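Local coordinates for oligopeptide-binding protein oppA (Lactococcus lactis, PDB 3DRF) that binds oligopeptides in a large Venus-flytrap cavity as the receptor component of the OppABCDF ABC transporter, which takes up peptides larger than three amino acids, at residues 341-346 with 354-359; 358-363 with 528-533; 413-418 with 424-429. All blocks are in the same frame, centred on the assembly; numbering follows the deposited sequence.

How the contacts relate
The three contacts lie on the same side of the chain's centre. Contact 1 closes first along the sequence, joining helix 342-349 to strand 354-356; contact 2 begins on N358 and S359, where contact 1 ends, and reaches forward to helix 516-533. Contact 3 is nested inside the 164-residue span closed by contact 2. The centre of contact 1 is about 14 Å from that of contact 2 and about 15 Å from that of contact 3. Contacts 1 and 3 touch directly, with N341 OD1 2.9 Å from N428 ND2, a probable hydrogen bond. They thus set two neighbouring helices, 342-349 and 422-435, against one mixed sheet of the peptide receptor, while contact 2 brings in the distant helix 516-533.

Contact 1 (341-346 with 354-359); sequences NVAEVD and STPANS
The carboxylate of D346 has S354 CB above one face, 3.8 Å from D346 CG, while its OD2 meets the proline ring of P356, 3.2 Å from P356 CD. This is a short helix-to-strand connection: helix 342-349 turns back into strand 354-356 of the mixed sheet, and the axes of 342-346 and 354-356 run nearly antiparallel, at 166°. No hydrogen bond crosses between the segments, and P356 N has no hydrogen to offer OD2. OD2 of the buried D346 instead has its donor in N540 ND2, on the neighbouring strand 536-549, which also makes a weak bond to T355 O. With an alanine here, N540 ND2 would probably lose its carboxylate acceptor, and a gap would be likely to open beside the P356 ring. The ring also packs on the first turn of the helix: P356 CG lies 3.6 Å from A343 CA and 3.9 Å from A343 CB. Beside it V342 swings CG1 anti to its own nitrogen (chi1 175°), which sends that methyl past the ring in the opposite direction, with V342 CG1 ending 4.2 Å from P356 CB.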
loop_
_atom_site.group_PDB
_atom_site.type_symbol
_atom_site.label_atom_id
_atom_site.label_comp_id
_atom_site.label_asym_id
_atom_site.label_seq_id
_atom_site.Cartn_x
_atom_site.Cartn_y
_atom_site.Cartn_z
ATOM N N ASN A 341 0.327 -8.710 -22.982
ATOM C CA ASN A 341 1.347 -7.945 -23.655
ATOM C C ASN A 341 1.710 -6.660 -22.893
ATOM O O ASN A 341 1.557 -5.583 -23.382
ATOM C CB ASN A 341 0.880 -7.601 -25.098
ATOM C CG ASN A 341 -0.440 -6.868 -25.139
ATOM O OD1 ASN A 341 -1.212 -6.908 -24.272
ATOM N ND2 ASN A 341 -0.659 -6.173 -26.241
ATOM N N VAL A 342 2.246 -6.846 -21.691
ATOM C CA VAL A 342 2.483 -5.715 -20.801
ATOM C C VAL A 342 3.549 -4.765 -21.397
ATOM O O VAL A 342 3.418 -3.596 -21.298
ATOM C CB VAL A 342 2.909 -6.216 -19.389
ATOM C CG1 VAL A 342 3.260 -5.077 -18.521
ATOM C CG2 VAL A 342 1.779 -7.043 -18.785
ATOM N N ALA A 343 4.595 -5.306 -22.010
ATOM C CA ALA A 343 5.636 -4.476 -22.631
ATOM C C ALA A 343 5.040 -3.613 -23.770
ATOM O O ALA A 343 5.312 -2.445 -23.832
ATOM C CB ALA A 343 6.795 -5.383 -23.139
ATOM N N GLU A 344 4.217 -4.203 -24.630
ATOM C CA GLU A 344 3.570 -3.418 -25.679
ATOM C C GLU A 344 2.713 -2.277 -25.096
ATOM O O GLU A 344 2.747 -1.193 -25.568
ATOM C CB GLU A 344 2.695 -4.314 -26.566
ATOM C CG GLU A 344 3.433 -5.224 -27.515
ATOM C CD GLU A 344 2.525 -5.874 -28.523
ATOM O OE1 GLU A 344 1.317 -5.858 -28.435
ATOM O OE2 GLU A 344 3.154 -6.386 -29.446
ATOM N N VAL A 345 1.949 -2.548 -24.039
ATOM C CA VAL A 345 1.121 -1.532 -23.371
ATOM C C VAL A 345 2.013 -0.441 -22.794
ATOM O O VAL A 345 1.774 0.698 -23.001
ATOM C CB VAL A 345 0.258 -2.221 -22.262
ATOM C CG1 VAL A 345 -0.329 -1.190 -21.332
ATOM C CG2 VAL A 345 -0.823 -3.111 -22.934
ATOM N N ASP A 346 3.073 -0.830 -22.088
ATOM C CA ASP A 346 3.981 0.157 -21.468
ATOM C C ASP A 346 4.692 1.043 -22.523
ATOM O O ASP A 346 4.802 2.189 -22.361
ATOM C CB ASP A 346 5.036 -0.528 -20.592
ATOM C CG ASP A 346 4.485 -1.062 -19.274
ATOM O OD1 ASP A 346 3.404 -0.772 -18.900
ATOM O OD2 ASP A 346 5.252 -1.813 -18.698
ATOM N N SER A 354 7.022 3.258 -16.935
ATOM C CA SER A 354 6.652 1.904 -16.445
ATOM C C SER A 354 7.506 0.859 -17.132
ATOM O O SER A 354 7.631 0.866 -18.333
ATOM C CB SER A 354 5.175 1.612 -16.707
ATOM O OG SER A 354 4.369 2.492 -15.985
ATOM N N THR A 355 8.016 -0.060 -16.363
ATOM C CA THR A 355 8.828 -1.156 -16.843
ATOM C C THR A 355 8.149 -2.482 -16.444
ATOM O O THR A 355 7.884 -2.686 -15.307
ATOM C CB THR A 355 10.245 -1.111 -16.199
ATOM O OG1 THR A 355 10.879 0.154 -16.523
ATOM C CG2 THR A 355 11.083 -2.253 -16.723
ATOM N N PRO A 356 7.931 -3.371 -17.395
ATOM C CA PRO A 356 7.308 -4.666 -17.058
ATOM C C PRO A 356 8.120 -5.357 -15.950
ATOM O O PRO A 356 9.329 -5.487 -16.081
ATOM C CB PRO A 356 7.431 -5.485 -18.367
ATOM C CG PRO A 356 7.329 -4.385 -19.458
ATOM C CD PRO A 356 8.133 -3.237 -18.871
ATOM N N ALA A 357 7.438 -5.744 -14.895
ATOM C CA ALA A 357 8.087 -6.360 -13.743
ATOM C C ALA A 357 8.400 -7.837 -13.993
ATOM O O ALA A 357 7.649 -8.525 -14.546
ATOM C CB ALA A 357 7.167 -6.236 -12.493
ATOM N N ASN A 358 9.570 -8.255 -13.529
ATOM C CA ASN A 358 9.977 -9.670 -13.545
ATOM C C ASN A 358 9.595 -10.435 -12.267
ATOM O O ASN A 358 9.650 -11.615 -12.238
ATOM C CB ASN A 358 11.521 -9.788 -13.753
ATOM C CG ASN A 358 12.314 -9.247 -12.576
ATOM O OD1 ASN A 358 11.988 -8.228 -12.042
ATOM N ND2 ASN A 358 13.330 -9.967 -12.174
ATOM N N SER A 359 9.256 -9.677 -11.250
ATOM C CA SER A 359 8.972 -10.205 -9.890
ATOM C C SER A 359 8.239 -9.148 -9.058
ATOM O O SER A 359 7.978 -8.101 -9.509
ATOM C CB SER A 359 10.274 -10.620 -9.191
ATOM O OG SER A 359 10.828 -9.497 -8.551
#

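Contact 2 (358-363 with 528-533); sequences NSLIPP and EDMNKK
M530 and L360 make the apolar half of this contact, and the methionine can be followed outward from the helix. Its CB lies 4.1 Å from L360 CD1, and CG keeps about the same separation from that methyl. The chain then bends at chi2 (-69°) and again at chi3 (-86°), so that it folds round rather than extending: M530 SD stands farther off, 4.6 Å from L360 CD1, and the last atom, M530 CE, turns back to 3.4 Å from L360 CD1. That is closer than usual for two carbons, evidence of tight packing between side chains that cross at about a right angle. V536 and I501 also touch M530, and Y526 touches L360, which places the pair in a buried apolar setting.

The polar half is carried by N531. Its ND2 donates to N358 O over 3.0 Å, with an N-H...O angle of 154°; the donor lies in the carbonyl plane and the acceptor close to the plane of the amide. K374 O takes a second bond from ND2, so two backbone carbonyls fix the rotation of the amide. Its other end, OD1, joins L360 N through a water molecule, by bonds that are weak at both steps.

Between these halves the 358-363 segment is shaped by S359, whose OG accepts from I361 N at 3.2 Å and also bonds Q527 OE1 on the helix. The serine bond defines an ST turn, here set against the last turns of helix 516-533, where an asparagine side chain holds the loop by its backbone carbonyl.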
loop_
_atom_site.group_PDB
_atom_site.type_symbol
_atom_site.label_atom_id
_atom_site.label_comp_id
_atom_site.label_asym_id
_atom_site.label_seq_id
_atom_site.Cartn_x
_atom_site.Cartn_y
_atom_site.Cartn_z
ATOM N N ASN A 358 9.570 -8.255 -13.529
ATOM C CA ASN A 358 9.977 -9.670 -13.545
ATOM C C ASN A 358 9.595 -10.435 -12.267
ATOM O O ASN A 358 9.650 -11.615 -12.238
ATOM C CB ASN A 358 11.521 -9.788 -13.753
ATOM C CG ASN A 358 12.314 -9.247 -12.576
ATOM O OD1 ASN A 358 11.988 -8.228 -12.042
ATOM N ND2 ASN A 358 13.330 -9.967 -12.174
ATOM N N SER A 359 9.256 -9.677 -11.250
ATOM C CA SER A 359 8.972 -10.205 -9.890
ATOM C C SER A 359 8.239 -9.148 -9.058
ATOM O O SER A 359 7.978 -8.101 -9.509
ATOM C CB SER A 359 10.274 -10.620 -9.191
ATOM O OG SER A 359 10.828 -9.497 -8.551
ATOM N N LEU A 360 7.904 -9.526 -7.831
ATOM C CA LEU A 360 7.195 -8.644 -6.909
ATOM C C LEU A 360 8.065 -7.681 -6.090
ATOM O O LEU A 360 7.572 -6.836 -5.445
ATOM C CB LEU A 360 6.322 -9.484 -5.946
ATOM C CG LEU A 360 5.257 -10.385 -6.649
ATOM C CD1 LEU A 360 4.627 -11.378 -5.641
ATOM C CD2 LEU A 360 4.203 -9.488 -7.319
ATOM N N ILE A 361 9.361 -7.822 -6.201
ATOM C CA ILE A 361 10.294 -6.956 -5.435
ATOM C C ILE A 361 10.862 -5.845 -6.348
ATOM O O ILE A 361 11.578 -6.140 -7.267
ATOM C CB ILE A 361 11.457 -7.766 -4.823
ATOM C CG1 ILE A 361 10.941 -8.933 -3.910
ATOM C CG2 ILE A 361 12.374 -6.813 -4.047
ATOM C CD1 ILE A 361 10.164 -8.466 -2.631
ATOM N N PRO A 362 10.567 -4.604 -6.077
ATOM C CA PRO A 362 10.916 -3.554 -7.037
ATOM C C PRO A 362 12.384 -3.072 -6.935
ATOM O O PRO A 362 13.006 -3.307 -5.977
ATOM C CB PRO A 362 9.943 -2.406 -6.702
ATOM C CG PRO A 362 9.691 -2.557 -5.265
ATOM C CD PRO A 362 9.651 -4.091 -5.038
ATOM N N PRO A 363 12.832 -2.370 -7.956
ATOM C CA PRO A 363 14.252 -1.942 -8.074
ATOM C C PRO A 363 14.759 -1.075 -6.952
ATOM O O PRO A 363 15.895 -1.140 -6.665
ATOM C CB PRO A 363 14.269 -1.125 -9.399
ATOM C CG PRO A 363 13.178 -1.714 -10.248
ATOM C CD PRO A 363 12.081 -2.177 -9.239
ATOM N N GLU A 528 10.958 -16.461 -7.245
ATOM C CA GLU A 528 10.809 -17.578 -8.168
ATOM C C GLU A 528 9.557 -18.376 -7.830
ATOM O O GLU A 528 8.824 -18.713 -8.697
ATOM C CB GLU A 528 12.014 -18.534 -8.026
ATOM C CG GLU A 528 13.392 -18.010 -8.571
ATOM C CD GLU A 528 14.553 -18.896 -8.145
ATOM O OE1 GLU A 528 14.454 -19.663 -7.195
ATOM O OE2 GLU A 528 15.546 -18.764 -8.814
ATOM N N ASP A 529 9.319 -18.647 -6.554
ATOM C CA ASP A 529 8.186 -19.501 -6.168
ATOM C C ASP A 529 6.832 -18.793 -6.430
ATOM O O ASP A 529 5.920 -19.405 -6.864
ATOM C CB ASP A 529 8.266 -19.951 -4.678
ATOM C CG ASP A 529 9.389 -20.934 -4.425
ATOM O OD1 ASP A 529 9.959 -21.494 -5.344
ATOM O OD2 ASP A 529 9.647 -21.101 -3.239
ATOM N N MET A 530 6.766 -17.504 -6.205
ATOM C CA MET A 530 5.529 -16.756 -6.455
ATOM C C MET A 530 5.253 -16.772 -7.960
ATOM O O MET A 530 4.165 -16.903 -8.345
ATOM C CB MET A 530 5.696 -15.304 -5.986
ATOM C CG MET A 530 5.563 -15.211 -4.403
ATOM S SD MET A 530 3.807 -15.549 -3.793
ATOM C CE MET A 530 3.070 -13.873 -3.933
ATOM N N ASN A 531 6.281 -16.625 -8.781
ATOM C CA ASN A 531 6.068 -16.654 -10.257
ATOM C C ASN A 531 5.610 -18.066 -10.739
ATOM O O ASN A 531 4.779 -18.171 -11.562
ATOM C CB ASN A 531 7.369 -16.216 -10.982
ATOM C CG ASN A 531 7.570 -14.704 -10.986
ATOM O OD1 ASN A 531 6.702 -13.951 -10.599
ATOM N ND2 ASN A 531 8.715 -14.289 -11.407
ATOM N N LYS A 532 6.158 -19.126 -10.173
ATOM C CA LYS A 532 5.778 -20.504 -10.579
ATOM C C LYS A 532 4.369 -20.879 -10.088
ATOM O O LYS A 532 3.614 -21.379 -10.834
ATOM C CB LYS A 532 6.810 -21.518 -10.083
ATOM C CG LYS A 532 6.461 -22.943 -10.599
ATOM C CD LYS A 532 7.574 -23.932 -10.236
ATOM C CE LYS A 532 7.282 -25.353 -10.910
ATOM N NZ LYS A 532 8.074 -26.515 -10.271
ATOM N N LYS A 533 4.055 -20.554 -8.833
ATOM C CA LYS A 533 2.725 -20.823 -8.300
ATOM C C LYS A 533 1.682 -19.973 -9.054
ATOM O O LYS A 533 0.595 -20.404 -9.269
ATOM C CB LYS A 533 2.667 -20.467 -6.800
ATOM C CG LYS A 533 3.492 -21.377 -5.837
ATOM C CD LYS A 533 2.837 -22.659 -5.449
ATOM C CE LYS A 533 3.698 -23.474 -4.450
ATOM N NZ LYS A 533 2.840 -24.678 -3.893
HETATM O O HOH W 1 7.812 -12.843 -8.060
#

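Contact 3 (413-418 with 424-429); sequences YAARVG and TIAQNY
Y413 and Y429 cross obliquely, touching OH to CD2, while A426 CB meets Y413 and A415. They belong to a beta-alpha-beta unit, in which strand 407-414 leads into helix 422-435 and on to strand 439-442, parallel to the first; the contact lies where the helix faces the sheet, with L442 of strand 439-442 also touching Y413 and A415. Y413 sets CG anti to its backbone nitrogen (chi1 179°), and the ring thus extends from the strand toward the helix, bringing CE2 to 4.1 Å from A426 CB. The methyl meets the ring obliquely. At its far end Y413 OH passes 4.0 Å from Y429 CD2, again obliquely to that ring, and this is contact without a hydrogen bond. The hydroxyl is satisfied by D470 OD2 on strand 468-474 instead. W433 meets the Y413 ring edge-to-face, and R340 makes a cation-pi contact with Y429, so each tyrosine is also held from beyond the two segments.

Immediately after Y413 the chain makes an inverse gamma turn centred on A414, closed by a weak bond from A415 N to Y413 O. The turn folds A415 back over the tyrosine: A415 CB stands 3.6 Å above the Y413 ring plane, over its centre. One residue on, R416 reaches the bound peptide's backbone through a weak hydrogen bond from NH1. Facing the helix, A415 CB lies 4.0 Å from A426 CB, methyl to methyl.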
loop_
_atom_site.group_PDB
_atom_site.type_symbol
_atom_site.label_atom_id
_atom_site.label_comp_id
_atom_site.label_asym_id
_atom_site.label_seq_id
_atom_site.Cartn_x
_atom_site.Cartn_y
_atom_site.Cartn_z
ATOM N N TYR A 413 -13.340 -10.359 -15.193
ATOM C CA TYR A 413 -12.197 -9.466 -14.942
ATOM C C TYR A 413 -12.702 -8.166 -14.330
ATOM O O TYR A 413 -13.317 -7.358 -14.995
ATOM C CB TYR A 413 -11.547 -9.151 -16.265
ATOM C CG TYR A 413 -10.306 -8.206 -16.303
ATOM C CD1 TYR A 413 -9.493 -7.954 -15.181
ATOM C CD2 TYR A 413 -9.935 -7.592 -17.508
ATOM C CE1 TYR A 413 -8.381 -7.118 -15.291
ATOM C CE2 TYR A 413 -8.862 -6.806 -17.610
ATOM C CZ TYR A 413 -8.086 -6.563 -16.484
ATOM O OH TYR A 413 -6.983 -5.770 -16.547
ATOM N N ALA A 414 -12.433 -8.005 -13.045
ATOM C CA ALA A 414 -12.771 -6.758 -12.321
ATOM C C ALA A 414 -11.687 -5.658 -12.579
ATOM O O ALA A 414 -10.918 -5.315 -11.720
ATOM C CB ALA A 414 -12.930 -7.025 -10.794
ATOM N N ALA A 415 -11.606 -5.184 -13.803
ATOM C CA ALA A 415 -10.702 -4.116 -14.173
ATOM C C ALA A 415 -11.206 -2.808 -13.550
ATOM O O ALA A 415 -12.380 -2.578 -13.369
ATOM C CB ALA A 415 -10.608 -4.010 -15.705
ATOM N N ARG A 416 -10.232 -1.975 -13.221
ATOM C CA ARG A 416 -10.470 -0.715 -12.522
ATOM C C ARG A 416 -10.473 0.517 -13.445
ATOM O O ARG A 416 -9.851 0.539 -14.458
ATOM C CB ARG A 416 -9.392 -0.526 -11.443
ATOM C CG ARG A 416 -9.273 -1.717 -10.458
ATOM C CD ARG A 416 -8.441 -1.357 -9.236
ATOM N NE ARG A 416 -7.098 -1.032 -9.606
ATOM C CZ ARG A 416 -6.174 -0.706 -8.738
ATOM N NH1 ARG A 416 -6.461 -0.624 -7.481
ATOM N NH2 ARG A 416 -4.999 -0.374 -9.155
ATOM N N VAL A 417 -11.200 1.537 -13.005
ATOM C CA VAL A 417 -11.179 2.840 -13.631
ATOM C C VAL A 417 -9.723 3.307 -13.564
ATOM O O VAL A 417 -9.045 3.048 -12.627
ATOM C CB VAL A 417 -12.116 3.805 -12.818
ATOM C CG1 VAL A 417 -11.895 5.321 -13.191
ATOM C CG2 VAL A 417 -13.575 3.412 -13.098
ATOM N N GLY A 418 -9.284 3.997 -14.613
ATOM C CA GLY A 418 -8.007 4.693 -14.609
ATOM C C GLY A 418 -8.087 5.954 -15.453
ATOM O O GLY A 418 -9.034 6.681 -15.432
ATOM N N THR A 424 -9.297 0.997 -23.102
ATOM C CA THR A 424 -8.527 0.477 -24.231
ATOM C C THR A 424 -7.578 -0.646 -23.762
ATOM O O THR A 424 -7.499 -1.687 -24.330
ATOM C CB THR A 424 -7.722 1.622 -24.905
ATOM O OG1 THR A 424 -8.653 2.552 -25.471
ATOM C CG2 THR A 424 -6.853 1.087 -26.034
ATOM N N ILE A 425 -6.881 -0.401 -22.675
ATOM C CA ILE A 425 -5.891 -1.353 -22.162
ATOM C C ILE A 425 -6.587 -2.621 -21.663
ATOM O O ILE A 425 -6.162 -3.676 -22.016
ATOM C CB ILE A 425 -5.011 -0.705 -21.053
ATOM C CG1 ILE A 425 -4.105 0.338 -21.695
ATOM C CG2 ILE A 425 -4.205 -1.782 -20.334
ATOM C CD1 ILE A 425 -3.469 1.272 -20.665
ATOM N N ALA A 426 -7.664 -2.483 -20.906
ATOM C CA ALA A 426 -8.402 -3.666 -20.436
ATOM C C ALA A 426 -8.954 -4.503 -21.606
ATOM O O ALA A 426 -8.848 -5.671 -21.606
ATOM C CB ALA A 426 -9.524 -3.225 -19.480
ATOM N N GLN A 427 -9.532 -3.856 -22.615
ATOM C CA GLN A 427 -10.025 -4.565 -23.804
ATOM C C GLN A 427 -8.873 -5.232 -24.572
ATOM O O GLN A 427 -9.018 -6.312 -25.066
ATOM C CB GLN A 427 -10.798 -3.595 -24.702
ATOM C CG GLN A 427 -12.121 -3.173 -24.179
ATOM C CD GLN A 427 -13.062 -4.304 -23.886
ATOM O OE1 GLN A 427 -13.013 -5.359 -24.460
ATOM N NE2 GLN A 427 -13.986 -3.997 -23.052
ATOM N N ASN A 428 -7.738 -4.556 -24.619
ATOM C CA ASN A 428 -6.513 -5.136 -25.185
ATOM C C ASN A 428 -6.111 -6.490 -24.510
ATOM O O ASN A 428 -5.838 -7.433 -25.199
ATOM C CB ASN A 428 -5.351 -4.140 -25.131
ATOM C CG ASN A 428 -3.992 -4.796 -25.211
ATOM O OD1 ASN A 428 -3.479 -5.052 -26.268
ATOM N ND2 ASN A 428 -3.417 -5.058 -24.077
ATOM N N TYR A 429 -6.182 -6.561 -23.172
ATOM C CA TYR A 429 -5.925 -7.836 -22.475
ATOM C C TYR A 429 -7.012 -8.886 -22.774
ATOM O O TYR A 429 -6.688 -10.012 -22.969
ATOM C CB TYR A 429 -5.703 -7.621 -20.965
ATOM C CG TYR A 429 -4.408 -6.844 -20.642
ATOM C CD1 TYR A 429 -3.189 -7.096 -21.303
ATOM C CD2 TYR A 429 -4.439 -5.821 -19.682
ATOM C CE1 TYR A 429 -2.018 -6.368 -20.975
ATOM C CE2 TYR A 429 -3.292 -5.112 -19.357
ATOM C CZ TYR A 429 -2.100 -5.392 -19.997
ATOM O OH TYR A 429 -0.946 -4.717 -19.730
#